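Local coordinates for protein activating signal cointegrator 1 complex subunit 2 (Homo sapiens, PDB 6YXQ) that binds polyubiquitin chains and recruits the helicase subunit ASCC3 and ALKBH3 to DNA damage, and takes part in the rescue of stalled ribosomes, at residues Y252-C257 with W313-H318; Y281-F286 with K321-I326. All blocks are in the same frame, centred on the assembly; numbering follows the deposited sequence.

How the contacts relate
Contacts 1 and 2 share the long helix 306-340, which offers residues 313-318 to helix 243-266 and then, two turns on, residues 321-326 to helix 279-300. Their centres lie about 12 Å apart. They meet directly: Leu253 CD1 of contact 1 packs on Phe286 CZ of contact 2 at 3.6 Å, and Cys257 SG rests 3.8 Å from Leu323 CG. The two therefore form one continuous core among three helices of the ASCC3-binding region of ASCC2. Both reach the bound ASCC3 chain, where the backbone N of Asp181 of ASCC3 hydrogen-bonds to His318 ND1 and the carboxylate of the same residue forms a salt bridge with Lys321.

Contact 1: residues Y252-C257 with W313-H318; sequences YLCDTC and WQRLSH
Cys254 and His318 both set their first torsion anti to the backbone N (chi1 178° for the cysteine), which brings the thiol and the imidazole together between two helices. Cys254 SG lies 3.6 Å from His318 CD2 and 4.5 Å from the centroid of the His318 ring, a sulfur-aromatic contact that is oblique, 60° off the ring normal. The same sulfur lies near the plane of the Arg315 guanidinium, at its edge. Next to this contact the backbones come close: Cys254 and Arg315 have their CA atoms 6.0 Å apart, an approach that the small cysteine side chain probably makes easier, and Cys254 CB meets Arg315 CB at 4.2 Å. The helix axes pass 9.0 Å from each other and run roughly parallel, at 35°. Leu253 and Leu316 add a looser apolar touch, CD2 to CD1 at 4.3 Å.

The polar ends around the thiol are tied down. His318 is held through both ring nitrogens, NE2 bonding Thr258 OG1 and ND1 the backbone N of Asp181 of the ASCC3 chain, which fixes the turn of the ring beside the sulfur. Arg315 has its NE in a salt bridge with Asp311, earlier on the same helix, and its NH1 on the carbonyl O of Phe106 in a loop.

This packing joins helix 243-266 to helix 306-340 within an all-helical region. On the leucine side, Leu253 also touches Met294 of helix 279-300 and Ile212 of helix 193-216.

Contact 2: residues Y281-F286 with K321-I326; sequences YRLASF and KKLMEI
Leu283 and Leu323 face each other where two helices run antiparallel, their axes 10.3 Å apart at 154° and the two CA atoms 7.1 Å from each other. This is antiparallel helix packing in the α-helical region of ASCC2 that binds ASCC3, joining helix 279-300 to helix 306-340 through aliphatic and aromatic side chains. The two leucine side chains lie alongside each other, pointing opposite ways. Leu323 CD2 fits against both CB and CD1 of Leu283, each at 3.6 Å, and Leu283 CD1 also lies 3.6 Å from Leu323 O. The CG of Leu283 sits between its backbone N and carbonyl carbon (chi1 84°), and its other methyl, CD2, is directed to Ile326 CG2 at 4.0 Å. An alanine here would keep the CB contact but would probably cost Leu323 CD2 the CD1 methyl and Ile326 CG2 the CD2 methyl, opening a gap between the helices.

Phe286 continues the packing one turn on, and it also meets Phe209 of helix 193-216 edge-to-face. Along helix 306-340, Lys322 NZ forms a salt bridge with Glu325 OE1 at 2.9 Å, on the syn lone pair of that oxygen. Leu323 CD1 meets the Phe286 ring at its edge, near the ring plane, 4.1 Å from CE2.

Contact 1: residues Y252-C257 with W313-H318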
loop_
_atom_site.group_PDB
_atom_site.type_symbol
_atom_site.label_atom_id
_atom_site.label_comp_id
_atom_site.label_asym_id
_atom_site.label_seq_id
_atom_site.Cartn_x
_atom_site.Cartn_y
_atom_site.Cartn_z
ATOM N N TYR B 252 -3.973 -4.560 17.508
ATOM C CA TYR B 252 -2.765 -3.746 17.451
ATOM C C TYR B 252 -1.516 -4.617 17.473
ATOM O O TYR B 252 -0.586 -4.414 16.683
ATOM C CB TYR B 252 -2.777 -2.772 18.628
ATOM C CG TYR B 252 -1.747 -1.670 18.590
ATOM C CD1 TYR B 252 -1.356 -1.082 17.393
ATOM C CD2 TYR B 252 -1.182 -1.202 19.761
ATOM C CE1 TYR B 252 -0.416 -0.065 17.371
ATOM C CE2 TYR B 252 -0.249 -0.190 19.747
ATOM C CZ TYR B 252 0.131 0.374 18.554
ATOM O OH TYR B 252 1.063 1.380 18.565
ATOM N N LEU B 253 -1.481 -5.602 18.373
ATOM C CA LEU B 253 -0.319 -6.476 18.470
ATOM C C LEU B 253 -0.117 -7.271 17.186
ATOM O O LEU B 253 1.012 -7.391 16.694
ATOM C CB LEU B 253 -0.473 -7.415 19.666
ATOM C CG LEU B 253 0.593 -8.503 19.811
ATOM C CD1 LEU B 253 1.965 -7.919 20.142
ATOM C CD2 LEU B 253 0.163 -9.500 20.868
ATOM N N CYS B 254 -1.203 -7.821 16.631
ATOM C CA CYS B 254 -1.132 -8.590 15.391
ATOM C C CYS B 254 -0.638 -7.730 14.232
ATOM O O CYS B 254 0.237 -8.152 13.462
ATOM C CB CYS B 254 -2.504 -9.182 15.068
ATOM S SG CYS B 254 -2.552 -10.112 13.523
ATOM N N ASP B 255 -1.205 -6.526 14.083
ATOM C CA ASP B 255 -0.738 -5.628 13.032
ATOM C C ASP B 255 0.738 -5.317 13.206
ATOM O O ASP B 255 1.502 -5.335 12.232
ATOM C CB ASP B 255 -1.553 -4.333 13.022
ATOM C CG ASP B 255 -1.037 -3.312 11.997
ATOM O OD1 ASP B 255 -1.584 -3.270 10.877
ATOM O OD2 ASP B 255 -0.114 -2.541 12.310
ATOM N N THR B 256 1.158 -5.059 14.450
ATOM C CA THR B 256 2.534 -4.658 14.718
ATOM C C THR B 256 3.514 -5.777 14.383
ATOM O O THR B 256 4.535 -5.549 13.715
ATOM C CB THR B 256 2.667 -4.246 16.184
ATOM O OG1 THR B 256 1.681 -3.253 16.495
ATOM C CG2 THR B 256 4.049 -3.693 16.457
ATOM N N CYS B 257 3.217 -6.999 14.844
ATOM C CA CYS B 257 4.102 -8.131 14.578
ATOM C C CYS B 257 4.138 -8.480 13.101
ATOM O O CYS B 257 5.215 -8.754 12.556
ATOM C CB CYS B 257 3.686 -9.359 15.385
ATOM S SG CYS B 257 3.653 -9.153 17.171
ATOM N N TRP B 313 -8.053 -15.515 19.178
ATOM C CA TRP B 313 -7.107 -16.607 19.368
ATOM C C TRP B 313 -6.253 -16.813 18.126
ATOM O O TRP B 313 -5.032 -17.005 18.218
ATOM C CB TRP B 313 -7.857 -17.888 19.718
ATOM C CG TRP B 313 -6.948 -19.031 19.925
ATOM C CD1 TRP B 313 -6.631 -19.998 19.022
ATOM C CD2 TRP B 313 -6.214 -19.327 21.111
ATOM N NE1 TRP B 313 -5.745 -20.889 19.576
ATOM C CE2 TRP B 313 -5.473 -20.499 20.861
ATOM C CE3 TRP B 313 -6.115 -18.720 22.366
ATOM C CZ2 TRP B 313 -4.644 -21.076 21.820
ATOM C CZ3 TRP B 313 -5.291 -19.294 23.317
ATOM C CH2 TRP B 313 -4.567 -20.459 23.039
ATOM N N GLN B 314 -6.890 -16.809 16.953
ATOM C CA GLN B 314 -6.144 -16.915 15.701
ATOM C C GLN B 314 -5.100 -15.813 15.597
ATOM O O GLN B 314 -3.935 -16.068 15.265
ATOM C CB GLN B 314 -7.097 -16.857 14.507
ATOM C CG GLN B 314 -8.013 -18.056 14.393
ATOM C CD GLN B 314 -7.268 -19.310 14.005
ATOM O OE1 GLN B 314 -6.455 -19.304 13.075
ATOM N NE2 GLN B 314 -7.533 -20.396 14.722
ATOM N N ARG B 315 -5.506 -14.576 15.897
ATOM C CA ARG B 315 -4.590 -13.442 15.806
ATOM C C ARG B 315 -3.456 -13.552 16.816
ATOM O O ARG B 315 -2.305 -13.237 16.497
ATOM C CB ARG B 315 -5.357 -12.135 16.004
ATOM C CG ARG B 315 -6.439 -11.927 14.966
ATOM C CD ARG B 315 -7.125 -10.573 15.076
ATOM N NE ARG B 315 -8.173 -10.458 14.067
ATOM C CZ ARG B 315 -7.945 -10.125 12.803
ATOM N NH1 ARG B 315 -6.706 -9.855 12.406
ATOM N NH2 ARG B 315 -8.950 -10.058 11.938
ATOM N N LEU B 316 -3.755 -13.993 18.040
ATOM C CA LEU B 316 -2.715 -14.135 19.055
ATOM C C LEU B 316 -1.687 -15.183 18.651
ATOM O O LEU B 316 -0.478 -14.963 18.794
ATOM C CB LEU B 316 -3.343 -14.493 20.401
ATOM C CG LEU B 316 -2.372 -14.590 21.578
ATOM C CD1 LEU B 316 -1.612 -13.279 21.738
ATOM C CD2 LEU B 316 -3.091 -14.977 22.870
ATOM N N SER B 317 -2.145 -16.333 18.148
ATOM C CA SER B 317 -1.204 -17.360 17.709
ATOM C C SER B 317 -0.380 -16.880 16.520
ATOM O O SER B 317 0.835 -17.122 16.455
ATOM C CB SER B 317 -1.956 -18.644 17.375
ATOM O OG SER B 317 -2.960 -18.888 18.341
ATOM N N HIS B 318 -1.021 -16.183 15.579
ATOM C CA HIS B 318 -0.291 -15.569 14.479
ATOM C C HIS B 318 0.776 -14.606 14.993
ATOM O O HIS B 318 1.908 -14.594 14.491
ATOM C CB HIS B 318 -1.283 -14.864 13.554
ATOM C CG HIS B 318 -0.648 -14.020 12.498
ATOM N ND1 HIS B 318 -0.301 -14.511 11.258
ATOM C CD2 HIS B 318 -0.317 -12.706 12.489
ATOM C CE1 HIS B 318 0.226 -13.540 10.534
ATOM N NE2 HIS B 318 0.229 -12.434 11.258
#

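Contact 2: residues Y281-F286 with K321-I326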
loop_
_atom_site.group_PDB
_atom_site.type_symbol
_atom_site.label_atom_id
_atom_site.label_comp_id
_atom_site.label_asym_id
_atom_site.label_seq_id
_atom_site.Cartn_x
_atom_site.Cartn_y
_atom_site.Cartn_z
ATOM N N TYR B 281 16.055 -9.746 23.155
ATOM C CA TYR B 281 15.638 -9.893 24.545
ATOM C C TYR B 281 14.306 -9.200 24.795
ATOM O O TYR B 281 13.454 -9.719 25.531
ATOM C CB TYR B 281 16.700 -9.341 25.497
ATOM C CG TYR B 281 16.194 -9.245 26.922
ATOM C CD1 TYR B 281 15.920 -10.392 27.656
ATOM C CD2 TYR B 281 15.948 -8.015 27.517
ATOM C CE1 TYR B 281 15.434 -10.320 28.948
ATOM C CE2 TYR B 281 15.462 -7.931 28.814
ATOM C CZ TYR B 281 15.207 -9.087 29.522
ATOM O OH TYR B 281 14.723 -9.012 30.808
ATOM N N ARG B 282 14.104 -8.027 24.194
ATOM C CA ARG B 282 12.884 -7.277 24.465
ATOM C C ARG B 282 11.653 -8.052 24.017
ATOM O O ARG B 282 10.649 -8.108 24.736
ATOM C CB ARG B 282 12.949 -5.908 23.796
ATOM C CG ARG B 282 13.650 -4.850 24.645
ATOM C CD ARG B 282 12.912 -4.611 25.947
ATOM N NE ARG B 282 11.701 -3.810 25.761
ATOM C CZ ARG B 282 11.689 -2.484 25.655
ATOM N NH1 ARG B 282 12.827 -1.800 25.710
ATOM N NH2 ARG B 282 10.539 -1.840 25.493
ATOM N N LEU B 283 11.723 -8.704 22.857
ATOM C CA LEU B 283 10.554 -9.448 22.407
ATOM C C LEU B 283 10.421 -10.771 23.138
ATOM O O LEU B 283 9.299 -11.233 23.352
ATOM C CB LEU B 283 10.581 -9.651 20.888
ATOM C CG LEU B 283 11.330 -10.779 20.192
ATOM C CD1 LEU B 283 10.498 -12.037 20.125
ATOM C CD2 LEU B 283 11.672 -10.316 18.794
ATOM N N ALA B 284 11.531 -11.373 23.561
ATOM C CA ALA B 284 11.439 -12.581 24.375
ATOM C C ALA B 284 10.726 -12.298 25.695
ATOM O O ALA B 284 9.793 -13.018 26.086
ATOM C CB ALA B 284 12.834 -13.146 24.624
ATOM N N SER B 285 11.146 -11.243 26.394
ATOM C CA SER B 285 10.524 -10.932 27.675
ATOM C C SER B 285 9.098 -10.434 27.491
ATOM O O SER B 285 8.228 -10.722 28.323
ATOM C CB SER B 285 11.360 -9.909 28.432
ATOM O OG SER B 285 11.945 -9.010 27.523
ATOM N N PHE B 286 8.835 -9.684 26.414
ATOM C CA PHE B 286 7.459 -9.314 26.112
ATOM C C PHE B 286 6.604 -10.549 25.902
ATOM O O PHE B 286 5.463 -10.605 26.367
ATOM C CB PHE B 286 7.396 -8.426 24.873
ATOM C CG PHE B 286 5.997 -8.209 24.367
ATOM C CD1 PHE B 286 5.197 -7.220 24.914
ATOM C CD2 PHE B 286 5.477 -9.001 23.357
ATOM C CE1 PHE B 286 3.907 -7.021 24.462
ATOM C CE2 PHE B 286 4.183 -8.810 22.900
ATOM C CZ PHE B 286 3.398 -7.819 23.452
ATOM N N LYS B 321 3.762 -16.542 16.482
ATOM C CA LYS B 321 4.575 -17.105 15.408
ATOM C C LYS B 321 5.433 -16.029 14.744
ATOM O O LYS B 321 6.636 -16.223 14.527
ATOM C CB LYS B 321 3.677 -17.797 14.386
ATOM C CG LYS B 321 4.439 -18.518 13.297
ATOM C CD LYS B 321 3.486 -19.155 12.291
ATOM C CE LYS B 321 4.232 -19.842 11.152
ATOM N NZ LYS B 321 3.308 -20.266 10.051
ATOM N N LYS B 322 4.833 -14.876 14.431
ATOM C CA LYS B 322 5.587 -13.810 13.775
ATOM C C LYS B 322 6.679 -13.255 14.682
ATOM O O LYS B 322 7.758 -12.883 14.206
ATOM C CB LYS B 322 4.648 -12.690 13.333
ATOM C CG LYS B 322 3.707 -13.072 12.213
ATOM C CD LYS B 322 4.458 -13.663 11.044
ATOM C CE LYS B 322 3.549 -14.520 10.186
ATOM N NZ LYS B 322 4.324 -15.286 9.177
ATOM N N LEU B 323 6.418 -13.179 15.991
ATOM C CA LEU B 323 7.447 -12.716 16.917
ATOM C C LEU B 323 8.651 -13.645 16.891
ATOM O O LEU B 323 9.803 -13.193 16.812
ATOM C CB LEU B 323 6.884 -12.613 18.337
ATOM C CG LEU B 323 6.312 -11.276 18.815
ATOM C CD1 LEU B 323 5.387 -11.475 20.008
ATOM C CD2 LEU B 323 7.429 -10.332 19.185
HETATM N N MSE B 324 8.405 -14.949 16.945
HETATM C CA MSE B 324 9.528 -15.885 16.930
HETATM C C MSE B 324 10.276 -15.876 15.599
HETATM O O MSE B 324 11.501 -16.047 15.554
HETATM C CB MSE B 324 9.063 -17.299 17.246
HETATM C CG MSE B 324 9.039 -17.595 18.721
HETATM SE SE MSE B 324 7.241 -17.667 19.350
HETATM C CE MSE B 324 6.867 -19.512 18.861
ATOM N N GLU B 325 9.531 -15.680 14.509
ATOM C CA GLU B 325 10.176 -15.573 13.206
ATOM C C GLU B 325 11.061 -14.333 13.135
ATOM O O GLU B 325 12.164 -14.382 12.580
ATOM C CB GLU B 325 9.122 -15.571 12.101
ATOM C CG GLU B 325 8.354 -16.883 12.035
ATOM C CD GLU B 325 7.304 -16.921 10.942
ATOM O OE1 GLU B 325 6.707 -15.863 10.643
ATOM O OE2 GLU B 325 7.074 -18.020 10.389
ATOM N N ILE B 326 10.602 -13.218 13.708
ATOM C CA ILE B 326 11.443 -12.027 13.800
ATOM C C ILE B 326 12.721 -12.342 14.567
ATOM O O ILE B 326 13.838 -12.015 14.128
ATOM C CB ILE B 326 10.655 -10.876 14.455
ATOM C CG1 ILE B 326 9.537 -10.405 13.530
ATOM C CG2 ILE B 326 11.567 -9.714 14.793
ATOM C CD1 ILE B 326 8.540 -9.501 14.200
#